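Local coordinates for protein GCN5-related N-acetyltransferase (Sphaerobacter thermophilus, PDB 3TT2) that probably transfers acyl groups, most likely acetyl from acetyl-CoA, to an acceptor that is not known, at residues A27-A32 against G69-Y74; Q84-G89 against T126-I131; P120-V125 against P319-S324; A157-Q162 against V280-L285; G247-V252 against A266-V271. One frame throughout, in Å; residues are numbered along the deposited sequence.

Contact 1 of 5, residues A27-A32 against G69-Y74; sequences ARLIAA and GEAAAY
Helix 27-32 passes over strand 71-74 nearly at a right angle, 79° between their directions with the axes 8.6 Å apart at closest, and the nearest CA atoms are those of Leu29 and Ala71, 6.5 Å apart. The packing is helix on sheet within an N-acetyltransferase (GNAT) half, and the strand carries a classic beta bulge where Ala72 and Ala73 both face Val64. Leu29 makes most of the contact. Its CG stands anti to the backbone N (chi1 157°), which sends both methyls down onto the strand. CD2 of Leu29 lies 3.6 Å from CB of Tyr74 and 4.2 Å from CB of Ala71, bridging the two strand residues that face the helix, while CD1 of Leu29 rests 3.8 Å from O of Ala72. Ile30 adds a looser touch, CD1 coming obliquely to CD1 of the Tyr74 ring at 4.5 Å. The far end of that tyrosine is held from outside the contact: its OH hydrogen-bonds to Trp52 NE1 and Asp76 OD2. Beyond the apolar part, toward solvent, Arg28 and Glu70 cross at about a right angle in a long salt bridge. Glu70 OE2 sits at the edge of the guanidinium, close to its plane, 3.6 Å from NE of Arg28.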
# COMPACT_ATOMS: atom_id res chain seq x y z
N ALA A 27 -2.44 -10.70 -15.39
CA ALA A 27 -1.05 -10.54 -14.98
C ALA A 27 -0.27 -9.90 -16.12
O ALA A 27 0.44 -8.91 -15.93
CB ALA A 27 -0.47 -11.89 -14.62
N ARG A 28 -0.45 -10.44 -17.32
CA ARG A 28 0.25 -9.95 -18.49
C ARG A 28 -0.14 -8.53 -18.86
O ARG A 28 0.67 -7.77 -19.38
CB ARG A 28 -0.01 -10.88 -19.68
CG ARG A 28 0.37 -12.33 -19.39
CD ARG A 28 0.32 -13.17 -20.65
NE ARG A 28 -1.04 -13.31 -21.18
CZ ARG A 28 -1.77 -14.41 -21.04
NH1 ARG A 28 -1.28 -15.47 -20.41
NH2 ARG A 28 -3.00 -14.45 -21.56
N LEU A 29 -1.39 -8.18 -18.60
CA LEU A 29 -1.82 -6.81 -18.85
C LEU A 29 -1.07 -5.85 -17.94
O LEU A 29 -0.61 -4.79 -18.37
CB LEU A 29 -3.33 -6.69 -18.65
CG LEU A 29 -3.90 -5.31 -18.34
CD1 LEU A 29 -3.58 -4.30 -19.43
CD2 LEU A 29 -5.40 -5.40 -18.14
N ILE A 30 -0.94 -6.21 -16.67
CA ILE A 30 -0.20 -5.41 -15.70
C ILE A 30 1.26 -5.35 -16.11
O ILE A 30 1.92 -4.31 -15.98
CB ILE A 30 -0.23 -6.02 -14.30
CG1 ILE A 30 -1.64 -6.45 -13.90
CG2 ILE A 30 0.36 -5.05 -13.29
CD1 ILE A 30 -2.64 -5.35 -13.99
N ALA A 31 1.77 -6.48 -16.58
CA ALA A 31 3.16 -6.57 -16.98
C ALA A 31 3.43 -5.62 -18.14
O ALA A 31 4.42 -4.89 -18.13
CB ALA A 31 3.50 -7.99 -17.35
N ALA A 32 2.54 -5.63 -19.13
CA ALA A 32 2.68 -4.75 -20.28
C ALA A 32 2.62 -3.29 -19.84
O ALA A 32 3.34 -2.45 -20.39
CB ALA A 32 1.60 -5.04 -21.32
N GLY A 69 -9.93 -11.34 -27.59
CA GLY A 69 -10.13 -12.19 -26.43
C GLY A 69 -9.10 -11.98 -25.34
O GLY A 69 -8.96 -12.79 -24.42
N GLU A 70 -8.39 -10.87 -25.44
CA GLU A 70 -7.27 -10.60 -24.55
C GLU A 70 -7.68 -9.41 -23.70
O GLU A 70 -8.54 -8.62 -24.10
CB GLU A 70 -6.02 -10.27 -25.35
CG GLU A 70 -4.75 -10.03 -24.53
CD GLU A 70 -4.04 -11.31 -24.14
OE1 GLU A 70 -4.49 -12.40 -24.56
OE2 GLU A 70 -3.02 -11.23 -23.42
N ALA A 71 -7.09 -9.29 -22.52
CA ALA A 71 -7.54 -8.27 -21.59
C ALA A 71 -7.00 -6.90 -22.00
O ALA A 71 -5.79 -6.63 -21.93
CB ALA A 71 -7.07 -8.62 -20.20
N ALA A 72 -7.92 -6.01 -22.35
CA ALA A 72 -7.58 -4.68 -22.81
C ALA A 72 -7.29 -3.76 -21.64
O ALA A 72 -6.37 -2.96 -21.67
CB ALA A 72 -8.71 -4.12 -23.66
N ALA A 73 -8.11 -3.88 -20.60
CA ALA A 73 -7.95 -3.06 -19.41
C ALA A 73 -8.57 -3.76 -18.19
O ALA A 73 -9.42 -4.63 -18.33
CB ALA A 73 -8.57 -1.68 -19.61
N TYR A 74 -8.10 -3.38 -17.01
CA TYR A 74 -8.61 -3.94 -15.78
C TYR A 74 -8.47 -2.97 -14.62
O TYR A 74 -7.48 -2.25 -14.53
CB TYR A 74 -7.87 -5.24 -15.46
CG TYR A 74 -7.97 -5.70 -14.02
CD1 TYR A 74 -7.01 -5.33 -13.09
CD2 TYR A 74 -9.00 -6.54 -13.60
CE1 TYR A 74 -7.08 -5.77 -11.78
CE2 TYR A 74 -9.08 -6.99 -12.29
CZ TYR A 74 -8.12 -6.60 -11.38
OH TYR A 74 -8.18 -7.05 -10.07

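Contact 2 of 5, residues Q84-G89 against T126-I131; sequences QLSVYG and TVQHYI
The imidazole of His129 carries Val87 over one face, with CB of Val87 3.9 Å from the ring centroid in a CH-pi contact, and Tyr147 meets the same ring edge-to-face. Tyr88 and Tyr130 have nearly parallel planes, 4° apart, but are slid so far that they barely overlap, their centroids being 5.7 Å apart. At the edge of the Tyr130 ring, near its plane, lies OG of Ser86. That hydroxyl also receives a hydrogen bond from NE2 of Gln128 at 3.1 Å, the oxygen standing 25° out of the amide plane; OE1 of the same amide accepts from Arg314 NE. The Gln128 amide therefore has a partner at each end, which would fix its rotation. Gln84 runs alongside Thr126, its NE2 giving a weak hydrogen bond to OG1.

The backbones pair in parallel: N of Leu85 donates to O of Thr126 (2.8 Å), O of Leu85 accepts from N of Gln128, and N of Val87 donates to O of Gln128. The ladder then opens, from 4.5 Å between CA of Leu85 and CA of Val127 to 7.3 Å between CA of Tyr88 and CA of Tyr130. A bound MES lies about 4 Å from the His129 side chain. Parallel strands joined through helix 100-115 and splaying at one end are the hallmark of the GNAT fold, whose cleft commonly receives acetyl-CoA.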
# COMPACT_ATOMS: atom_id res chain seq x y z
N GLN A 84 -14.07 6.80 1.13
CA GLN A 84 -12.89 6.94 0.31
C GLN A 84 -12.66 5.71 -0.52
O GLN A 84 -12.36 4.64 0.02
CB GLN A 84 -11.68 7.18 1.19
CG GLN A 84 -10.39 7.33 0.43
CD GLN A 84 -9.36 8.03 1.27
OE1 GLN A 84 -8.43 7.40 1.79
NE2 GLN A 84 -9.52 9.35 1.43
N LEU A 85 -12.69 5.87 -1.83
CA LEU A 85 -12.52 4.73 -2.69
C LEU A 85 -11.18 4.84 -3.38
O LEU A 85 -10.89 5.83 -4.04
CB LEU A 85 -13.64 4.71 -3.73
CG LEU A 85 -13.60 3.38 -4.48
CD1 LEU A 85 -14.07 2.25 -3.56
CD2 LEU A 85 -14.38 3.46 -5.78
N SER A 86 -10.36 3.81 -3.21
CA SER A 86 -9.12 3.71 -3.95
C SER A 86 -9.35 2.83 -5.17
O SER A 86 -10.03 1.81 -5.10
CB SER A 86 -8.04 3.09 -3.07
OG SER A 86 -7.60 4.01 -2.08
N VAL A 87 -8.79 3.24 -6.30
CA VAL A 87 -9.03 2.56 -7.56
C VAL A 87 -7.70 2.19 -8.20
O VAL A 87 -6.81 3.04 -8.29
CB VAL A 87 -9.84 3.46 -8.52
CG1 VAL A 87 -10.00 2.80 -9.88
CG2 VAL A 87 -11.19 3.77 -7.94
N TYR A 88 -7.52 0.92 -8.58
CA TYR A 88 -6.28 0.55 -9.27
C TYR A 88 -6.56 0.11 -10.68
O TYR A 88 -7.06 -0.99 -10.90
CB TYR A 88 -5.57 -0.55 -8.47
CG TYR A 88 -5.35 -0.15 -7.02
CD1 TYR A 88 -4.18 0.49 -6.63
CD2 TYR A 88 -6.34 -0.36 -6.06
CE1 TYR A 88 -3.99 0.88 -5.33
CE2 TYR A 88 -6.15 0.03 -4.74
CZ TYR A 88 -4.98 0.65 -4.39
OH TYR A 88 -4.78 1.05 -3.09
N GLY A 89 -6.25 0.98 -11.65
CA GLY A 89 -6.53 0.67 -13.04
C GLY A 89 -5.30 0.34 -13.85
O GLY A 89 -4.18 0.63 -13.42
N THR A 126 -14.69 10.70 -1.33
CA THR A 126 -13.61 10.85 -2.30
C THR A 126 -13.29 9.56 -3.04
O THR A 126 -13.52 8.47 -2.53
CB THR A 126 -12.30 11.41 -1.67
OG1 THR A 126 -11.75 10.48 -0.73
CG2 THR A 126 -12.55 12.75 -0.97
N VAL A 127 -12.77 9.71 -4.26
CA VAL A 127 -12.16 8.62 -5.01
C VAL A 127 -10.70 8.99 -5.26
O VAL A 127 -10.39 10.16 -5.50
CB VAL A 127 -12.79 8.42 -6.39
CG1 VAL A 127 -12.06 7.33 -7.15
CG2 VAL A 127 -14.26 8.09 -6.26
N GLN A 128 -9.82 8.00 -5.18
CA GLN A 128 -8.41 8.28 -5.36
C GLN A 128 -7.65 7.20 -6.13
O GLN A 128 -7.98 6.01 -6.07
CB GLN A 128 -7.75 8.53 -4.01
CG GLN A 128 -7.64 7.31 -3.14
CD GLN A 128 -7.13 7.66 -1.76
OE1 GLN A 128 -7.29 8.80 -1.31
NE2 GLN A 128 -6.51 6.70 -1.09
N HIS A 129 -6.63 7.66 -6.85
CA HIS A 129 -5.78 6.81 -7.68
C HIS A 129 -4.33 7.01 -7.27
O HIS A 129 -3.93 8.11 -6.93
CB HIS A 129 -5.89 7.23 -9.14
CG HIS A 129 -7.16 6.80 -9.80
ND1 HIS A 129 -7.22 5.75 -10.69
CD2 HIS A 129 -8.42 7.31 -9.73
CE1 HIS A 129 -8.46 5.62 -11.13
NE2 HIS A 129 -9.21 6.55 -10.56
N TYR A 130 -3.55 5.94 -7.31
CA TYR A 130 -2.12 6.09 -7.11
C TYR A 130 -1.43 5.96 -8.46
O TYR A 130 -1.40 4.88 -9.04
CB TYR A 130 -1.59 5.04 -6.17
CG TYR A 130 -2.24 5.02 -4.82
CD1 TYR A 130 -1.61 5.62 -3.73
CD2 TYR A 130 -3.45 4.39 -4.61
CE1 TYR A 130 -2.18 5.60 -2.46
CE2 TYR A 130 -4.03 4.37 -3.34
CZ TYR A 130 -3.39 4.98 -2.28
OH TYR A 130 -3.96 4.96 -1.02
N ILE A 131 -0.87 7.06 -8.93
CA ILE A 131 -0.26 7.10 -10.24
C ILE A 131 1.26 7.03 -10.16
O ILE A 131 1.86 7.74 -9.35
CB ILE A 131 -0.70 8.37 -11.00
CG1 ILE A 131 -2.22 8.50 -10.98
CG2 ILE A 131 -0.21 8.33 -12.44
CD1 ILE A 131 -2.92 7.24 -11.43

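Contact 3 of 5, residues P120-V125 against P319-S324; sequences PAEAQV and PGIDLS
The carbonyl O of Ile321 is approached by two groups of the other segment: N of Gln124 gives it an almost straight hydrogen bond of 2.9 Å (175° at the hydrogen), and CA of Ala123 adds a CA-H...O contact. The return bond runs from N of Ile321 to O of Glu122, 3.1 Å long and more bent. This oxygen too has a second neighbour, CA of Gly320, which lies close enough for a CA-H...O contact. The two bonds flank Ala123, one at O of Glu122 and the other at N of Gln124, and make a single bridge between Ala123 and Ile321, joining the loop that leads into strand 125-132 to the tail that follows strand 305-316.

Leu323 supplies the apolar side of the contact. With CG anti to its own carbonyl carbon, it reaches in so that CD1 lies 3.5 Å from CB of Ala123 and 3.8 Å from CG of Pro120. CG of Glu122 touches CD1 of Ile321 at 3.9 Å. Further along the tail, OD1 of Asp322 closes an Asx turn: it accepts from N of Ser324 at 2.9 Å, and from OG of Ser324 through its syn lone pair. Arg318, just before the tail, hydrogen-bonds through NH2 to O of both Pro120 and Ala123.

The hydrogen bonds between the two segments all run from backbone to backbone, so this part of the recognition does not depend on polar side chains, while Leu323 and Arg318 add side-chain contacts to it.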
# COMPACT_ATOMS: atom_id res chain seq x y z
N PRO A 120 -22.17 7.98 6.04
CA PRO A 120 -22.93 8.96 6.82
C PRO A 120 -23.26 10.09 5.87
O PRO A 120 -22.44 10.37 4.99
CB PRO A 120 -21.92 9.45 7.85
CG PRO A 120 -20.91 8.38 7.94
CD PRO A 120 -20.82 7.78 6.58
N ALA A 121 -24.42 10.71 6.01
CA ALA A 121 -24.86 11.63 4.97
C ALA A 121 -24.04 12.92 4.94
O ALA A 121 -23.91 13.56 3.90
CB ALA A 121 -26.35 11.91 5.07
N GLU A 122 -23.47 13.29 6.09
CA GLU A 122 -22.67 14.51 6.17
C GLU A 122 -21.23 14.31 5.67
O GLU A 122 -20.55 15.27 5.32
CB GLU A 122 -22.67 15.06 7.60
CG GLU A 122 -21.83 14.25 8.59
CD GLU A 122 -22.50 12.95 9.02
OE1 GLU A 122 -23.66 12.70 8.60
OE2 GLU A 122 -21.87 12.18 9.78
N ALA A 123 -20.78 13.06 5.64
CA ALA A 123 -19.43 12.69 5.20
C ALA A 123 -19.13 13.06 3.76
O ALA A 123 -19.92 12.76 2.86
CB ALA A 123 -19.21 11.19 5.40
N GLN A 124 -17.98 13.68 3.54
CA GLN A 124 -17.49 13.90 2.19
C GLN A 124 -17.03 12.57 1.61
O GLN A 124 -16.57 11.70 2.34
CB GLN A 124 -16.34 14.89 2.16
CG GLN A 124 -14.98 14.30 2.44
CD GLN A 124 -13.85 15.13 1.84
OE1 GLN A 124 -14.07 16.01 1.01
NE2 GLN A 124 -12.62 14.83 2.26
N VAL A 125 -17.16 12.43 0.30
CA VAL A 125 -16.87 11.18 -0.36
C VAL A 125 -15.81 11.41 -1.41
O VAL A 125 -16.00 12.26 -2.28
CB VAL A 125 -18.14 10.62 -1.02
CG1 VAL A 125 -17.80 9.39 -1.84
CG2 VAL A 125 -19.20 10.31 0.04
N PRO A 319 -19.41 16.57 -1.34
CA PRO A 319 -18.88 17.45 -0.28
C PRO A 319 -19.34 17.06 1.11
O PRO A 319 -20.37 16.41 1.27
CB PRO A 319 -19.42 18.84 -0.66
CG PRO A 319 -20.62 18.55 -1.51
CD PRO A 319 -20.32 17.29 -2.25
N GLY A 320 -18.57 17.45 2.12
CA GLY A 320 -18.89 17.13 3.49
C GLY A 320 -17.66 17.08 4.37
O GLY A 320 -16.56 17.40 3.93
N ILE A 321 -17.86 16.68 5.62
CA ILE A 321 -16.77 16.67 6.59
C ILE A 321 -15.90 15.46 6.33
O ILE A 321 -16.37 14.47 5.78
CB ILE A 321 -17.32 16.67 8.03
CG1 ILE A 321 -17.78 15.27 8.44
CG2 ILE A 321 -18.47 17.71 8.18
CD1 ILE A 321 -18.25 15.18 9.86
N ASP A 322 -14.63 15.50 6.73
CA ASP A 322 -13.74 14.43 6.32
C ASP A 322 -13.79 13.35 7.37
O ASP A 322 -13.29 13.51 8.49
CB ASP A 322 -12.31 14.94 6.11
CG ASP A 322 -11.29 13.82 5.98
OD1 ASP A 322 -11.69 12.68 5.66
OD2 ASP A 322 -10.09 14.07 6.19
N LEU A 323 -14.40 12.25 6.99
CA LEU A 323 -14.52 11.12 7.89
C LEU A 323 -13.52 9.99 7.67
O LEU A 323 -13.51 9.01 8.41
CB LEU A 323 -15.95 10.60 7.88
CG LEU A 323 -16.93 11.59 8.52
CD1 LEU A 323 -18.29 10.97 8.82
CD2 LEU A 323 -16.30 12.18 9.78
N SER A 324 -12.67 10.10 6.66
CA SER A 324 -11.77 9.01 6.32
C SER A 324 -10.80 8.70 7.44
O SER A 324 -10.36 7.56 7.58
CB SER A 324 -10.99 9.33 5.04
OG SER A 324 -10.07 10.39 5.23

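Contact 4 of 5, residues A157-Q162 against V280-L285; sequences AITLDQ and VREVEL
Arg281 reaches back over the end of an antiparallel strand pair, formed by 157-159 and 282-285, to grip Asp161. From CB, CG of Arg281 is held anti to the backbone N (chi1 180°), 4.1 Å from CG2 of Thr159. The chain bends at its second torsion (144°), and CD of Arg281 passes 3.3 Å from OD1 of Asp161. NE of Arg281 donates to the same OD1 at 2.7 Å, and NH2 donates to OD2 at 3.3 Å. Both carboxylate oxygens offer their syn lone pairs, and the two planes are only 12° apart, so the guanidinium is met side-on and nearly flat. CG2 of Thr159 lies over one of its faces. NH1, at the remaining corner, is in a long ion pair with OE2 of Glu282, which stands well out of the plane and so contributes charge alone. The three residues form a salt-bridge network at the exposed end of the pair.

Deeper in, Ile158 and Val283 are a hydrogen-bonded pair, N of each donating to O of the other, and N of Leu160 carries the ladder on to O of Arg281. CG2 of Ile158 lies alongside CB of Val283 at 3.8 Å, on the face covered by Phe272 and Tyr275 of helix 263-278. On the opposite face, Glu284 is salt-bridged to Lys307. Strand 148-159 comes from the first acetyltransferase half and strand 282-290 from the second, an arrangement consistent with strand exchange between tandem GNAT units. Past the ladder a water bridges the chains, giving hydrogen bonds to O of Leu160 at 3.1 Å and, more weakly, to O of Val280.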
# COMPACT_ATOMS: atom_id res chain seq x y z
N ALA A 157 13.09 0.08 -1.17
CA ALA A 157 13.43 -1.33 -1.29
C ALA A 157 14.84 -1.55 -0.78
O ALA A 157 15.65 -0.62 -0.73
CB ALA A 157 13.31 -1.74 -2.70
N ILE A 158 15.13 -2.77 -0.34
CA ILE A 158 16.50 -3.13 0.01
C ILE A 158 16.79 -4.61 -0.26
O ILE A 158 15.98 -5.47 0.06
CB ILE A 158 16.85 -2.78 1.49
CG1 ILE A 158 18.35 -2.94 1.72
CG2 ILE A 158 16.02 -3.62 2.46
CD1 ILE A 158 18.81 -2.72 3.14
N THR A 159 17.97 -4.89 -0.80
CA THR A 159 18.35 -6.24 -1.20
C THR A 159 19.41 -6.68 -0.24
O THR A 159 20.45 -6.02 -0.15
CB THR A 159 18.98 -6.20 -2.57
OG1 THR A 159 17.96 -6.00 -3.55
CG2 THR A 159 19.68 -7.48 -2.88
N LEU A 160 19.20 -7.76 0.51
CA LEU A 160 20.22 -8.06 1.49
C LEU A 160 21.03 -9.22 1.03
O LEU A 160 20.74 -10.36 1.42
CB LEU A 160 19.47 -8.52 2.73
CG LEU A 160 18.47 -7.54 3.38
CD1 LEU A 160 17.47 -8.23 4.28
CD2 LEU A 160 19.16 -6.41 4.17
N ASP A 161 22.16 -8.95 0.37
CA ASP A 161 23.06 -10.01 -0.06
C ASP A 161 24.22 -10.07 0.89
O ASP A 161 25.04 -10.96 0.81
CB ASP A 161 23.58 -9.76 -1.48
CG ASP A 161 22.52 -9.97 -2.55
OD1 ASP A 161 21.59 -10.76 -2.28
OD2 ASP A 161 22.65 -9.35 -3.65
N GLN A 162 24.28 -9.10 1.80
CA GLN A 162 25.41 -8.90 2.68
C GLN A 162 24.85 -8.47 4.00
O GLN A 162 23.88 -7.71 4.02
CB GLN A 162 26.27 -7.77 2.16
CG GLN A 162 26.64 -7.89 0.73
CD GLN A 162 28.12 -7.76 0.52
OE1 GLN A 162 28.90 -8.13 1.39
NE2 GLN A 162 28.52 -7.22 -0.63
N VAL A 280 15.88 -13.92 3.73
CA VAL A 280 15.00 -13.15 2.85
C VAL A 280 15.81 -12.11 2.09
O VAL A 280 16.48 -11.28 2.69
CB VAL A 280 13.85 -12.48 3.59
CG1 VAL A 280 13.15 -11.51 2.69
CG2 VAL A 280 12.88 -13.52 4.10
N ARG A 281 15.76 -12.17 0.76
CA ARG A 281 16.63 -11.33 -0.03
C ARG A 281 16.14 -9.90 -0.14
O ARG A 281 16.92 -8.96 -0.03
CB ARG A 281 16.85 -11.93 -1.42
CG ARG A 281 17.74 -11.10 -2.29
CD ARG A 281 18.60 -11.95 -3.17
NE ARG A 281 19.56 -11.16 -3.94
CZ ARG A 281 19.31 -10.67 -5.14
NH1 ARG A 281 18.13 -10.89 -5.71
NH2 ARG A 281 20.24 -9.97 -5.79
N GLU A 282 14.83 -9.74 -0.33
CA GLU A 282 14.30 -8.42 -0.59
C GLU A 282 13.26 -8.01 0.43
O GLU A 282 12.33 -8.76 0.73
CB GLU A 282 13.73 -8.32 -2.00
CG GLU A 282 14.78 -8.47 -3.07
CD GLU A 282 14.21 -8.64 -4.47
OE1 GLU A 282 12.97 -8.56 -4.63
OE2 GLU A 282 15.01 -8.85 -5.41
N VAL A 283 13.44 -6.80 0.95
CA VAL A 283 12.47 -6.12 1.81
C VAL A 283 12.06 -4.78 1.20
O VAL A 283 12.86 -4.05 0.61
CB VAL A 283 13.03 -5.90 3.21
CG1 VAL A 283 11.95 -5.32 4.11
CG2 VAL A 283 13.57 -7.21 3.78
N GLU A 284 10.78 -4.48 1.33
CA GLU A 284 10.23 -3.25 0.82
C GLU A 284 9.35 -2.65 1.89
O GLU A 284 8.89 -3.35 2.78
CB GLU A 284 9.40 -3.51 -0.43
CG GLU A 284 10.20 -3.94 -1.63
CD GLU A 284 9.34 -4.34 -2.80
OE1 GLU A 284 8.15 -4.67 -2.59
OE2 GLU A 284 9.85 -4.33 -3.94
N LEU A 285 9.13 -1.35 1.77
CA LEU A 285 8.11 -0.68 2.53
C LEU A 285 7.69 0.57 1.79
O LEU A 285 8.21 0.89 0.72
CB LEU A 285 8.60 -0.34 3.94
CG LEU A 285 9.83 0.56 4.10
CD1 LEU A 285 9.48 2.03 3.97
CD2 LEU A 285 10.48 0.30 5.43
O HOH W 1 19.00 -12.58 2.81

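Contact 5 of 5, residues G247-V252 against A266-V271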
# COMPACT_ATOMS: atom_id res chain seq x y z
N GLY A 247 10.04 -9.59 2.04
CA GLY A 247 9.61 -8.90 3.24
C GLY A 247 8.77 -7.67 2.98
O GLY A 247 8.97 -6.96 2.00
N TRP A 248 7.84 -7.39 3.88
CA TRP A 248 7.14 -6.12 3.82
C TRP A 248 7.05 -5.56 5.21
O TRP A 248 6.65 -6.26 6.15
CB TRP A 248 5.74 -6.25 3.21
CG TRP A 248 5.03 -4.90 3.11
CD1 TRP A 248 4.11 -4.39 3.98
CD2 TRP A 248 5.22 -3.90 2.09
NE1 TRP A 248 3.71 -3.14 3.56
CE2 TRP A 248 4.38 -2.82 2.41
CE3 TRP A 248 6.02 -3.82 0.95
CZ2 TRP A 248 4.31 -1.66 1.62
CZ3 TRP A 248 5.95 -2.67 0.16
CH2 TRP A 248 5.10 -1.61 0.50
N ILE A 249 7.43 -4.30 5.34
CA ILE A 249 7.34 -3.64 6.63
C ILE A 249 6.19 -2.65 6.58
O ILE A 249 6.25 -1.63 5.88
CB ILE A 249 8.67 -2.93 7.00
CG1 ILE A 249 9.79 -3.95 7.04
CG2 ILE A 249 8.57 -2.27 8.35
CD1 ILE A 249 11.12 -3.32 7.23
N GLY A 250 5.13 -2.96 7.32
CA GLY A 250 4.00 -2.06 7.33
C GLY A 250 4.33 -0.74 7.99
O GLY A 250 4.25 0.32 7.36
N SER A 251 4.75 -0.78 9.25
CA SER A 251 4.96 0.48 9.96
C SER A 251 6.20 0.48 10.84
O SER A 251 6.33 -0.34 11.75
CB SER A 251 3.72 0.81 10.80
OG SER A 251 3.49 -0.17 11.82
N VAL A 252 7.09 1.42 10.58
CA VAL A 252 8.12 1.72 11.56
C VAL A 252 7.77 3.07 12.18
O VAL A 252 7.35 3.98 11.48
CB VAL A 252 9.50 1.74 10.93
CG1 VAL A 252 9.54 2.72 9.75
CG2 VAL A 252 10.54 2.09 11.99
N ALA A 266 17.58 2.33 14.27
CA ALA A 266 17.91 1.10 14.98
C ALA A 266 16.86 0.05 14.72
O ALA A 266 17.20 -1.11 14.49
CB ALA A 266 18.02 1.35 16.47
N LEU A 267 15.58 0.44 14.76
CA LEU A 267 14.51 -0.53 14.53
C LEU A 267 14.65 -1.17 13.15
O LEU A 267 14.59 -2.37 13.02
CB LEU A 267 13.11 0.07 14.69
CG LEU A 267 12.61 0.05 16.13
CD1 LEU A 267 11.31 0.84 16.25
CD2 LEU A 267 12.44 -1.35 16.64
N LEU A 268 14.85 -0.33 12.14
CA LEU A 268 14.95 -0.82 10.79
C LEU A 268 16.17 -1.72 10.63
O LEU A 268 16.05 -2.83 10.12
CB LEU A 268 15.00 0.35 9.81
CG LEU A 268 13.65 0.94 9.40
CD1 LEU A 268 13.85 2.06 8.37
CD2 LEU A 268 12.70 -0.12 8.86
N GLN A 269 17.33 -1.25 11.08
CA GLN A 269 18.56 -2.03 10.99
C GLN A 269 18.43 -3.40 11.67
O GLN A 269 18.87 -4.42 11.12
CB GLN A 269 19.75 -1.25 11.55
CG GLN A 269 20.22 -0.13 10.64
CD GLN A 269 21.32 0.75 11.25
OE1 GLN A 269 21.41 0.92 12.48
NE2 GLN A 269 22.17 1.32 10.38
N GLU A 270 17.80 -3.43 12.84
CA GLU A 270 17.53 -4.69 13.53
C GLU A 270 16.59 -5.64 12.75
O GLU A 270 16.87 -6.84 12.66
CB GLU A 270 17.00 -4.43 14.94
CG GLU A 270 16.83 -5.68 15.79
CD GLU A 270 18.02 -5.99 16.68
OE1 GLU A 270 18.36 -7.19 16.82
OE2 GLU A 270 18.62 -5.05 17.27
N VAL A 271 15.50 -5.10 12.19
CA VAL A 271 14.56 -5.89 11.39
C VAL A 271 15.25 -6.48 10.17
O VAL A 271 15.04 -7.63 9.83
CB VAL A 271 13.33 -5.08 10.93
CG1 VAL A 271 12.32 -5.98 10.32
CG2 VAL A 271 12.69 -4.45 12.08
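Ile249 and Leu268 make the closest meeting of strand 247-252 with helix 266-271, methyl to methyl, CD1 of the isoleucine 3.9 Å from CD2 of the leucine. Their side chains cross obliquely. CG1 of Ile249 is anti to the carbonyl carbon (chi1 -58°), and the extended chain beyond it carries CD1 up to the helix, where CG1 of Val271 is a looser neighbour at 4.3 Å. These three side chains are buried, and Cys238 on strand 233-243 helps fill the same layer, touching all of them. Further along the strand, the partly exposed Val252 is the looser part: it brings CG2 to 4.2 Å from both CB of Leu267 and CG of Leu268, touching two successive helix residues with one methyl. No hydrogen bond crosses the interface.

The axes are 10.0 Å apart, the usual spacing for a helix on a sheet; the contact is small, 212 Å² in all. Glu270 is turned from the strand, and its OE2 is hydrogen-bonded to Trp169 NE1.

Strand and helix run roughly antiparallel, 150° between their directions, as the first two elements of the beta-alpha-beta unit 246-254, 263-278, 282-290. In GNAT enzymes the loop between such a strand and helix, with the helix N-terminus, binds the pyrophosphate of acetyl-CoA, and the same probably holds here.

Overall arrangement
The five contacts follow a two-part molecule. Contacts 1 and 2 belong to the first acetyltransferase half, their centres about 19 Å apart on neighbouring strands 71-80 and 84-91. Contact 3 ties the C-terminal tail to that same half and reaches contact 2, with NE2 of Gln84 3.9 Å from CB of Ser324. Contact 5 lies in the second half, and contact 4 joins a strand of the first half to it; their centres are about 11 Å apart, and strands 282-290 and 246-254 pair between them. Contacts 2 and 5 occupy comparable beta-alpha-beta units on opposite sides of the chain's centre, about 27 Å between centres. Bound MES and glycerol beside contact 2 probably come from crystallisation, yet may mark a pocket near its splayed strands.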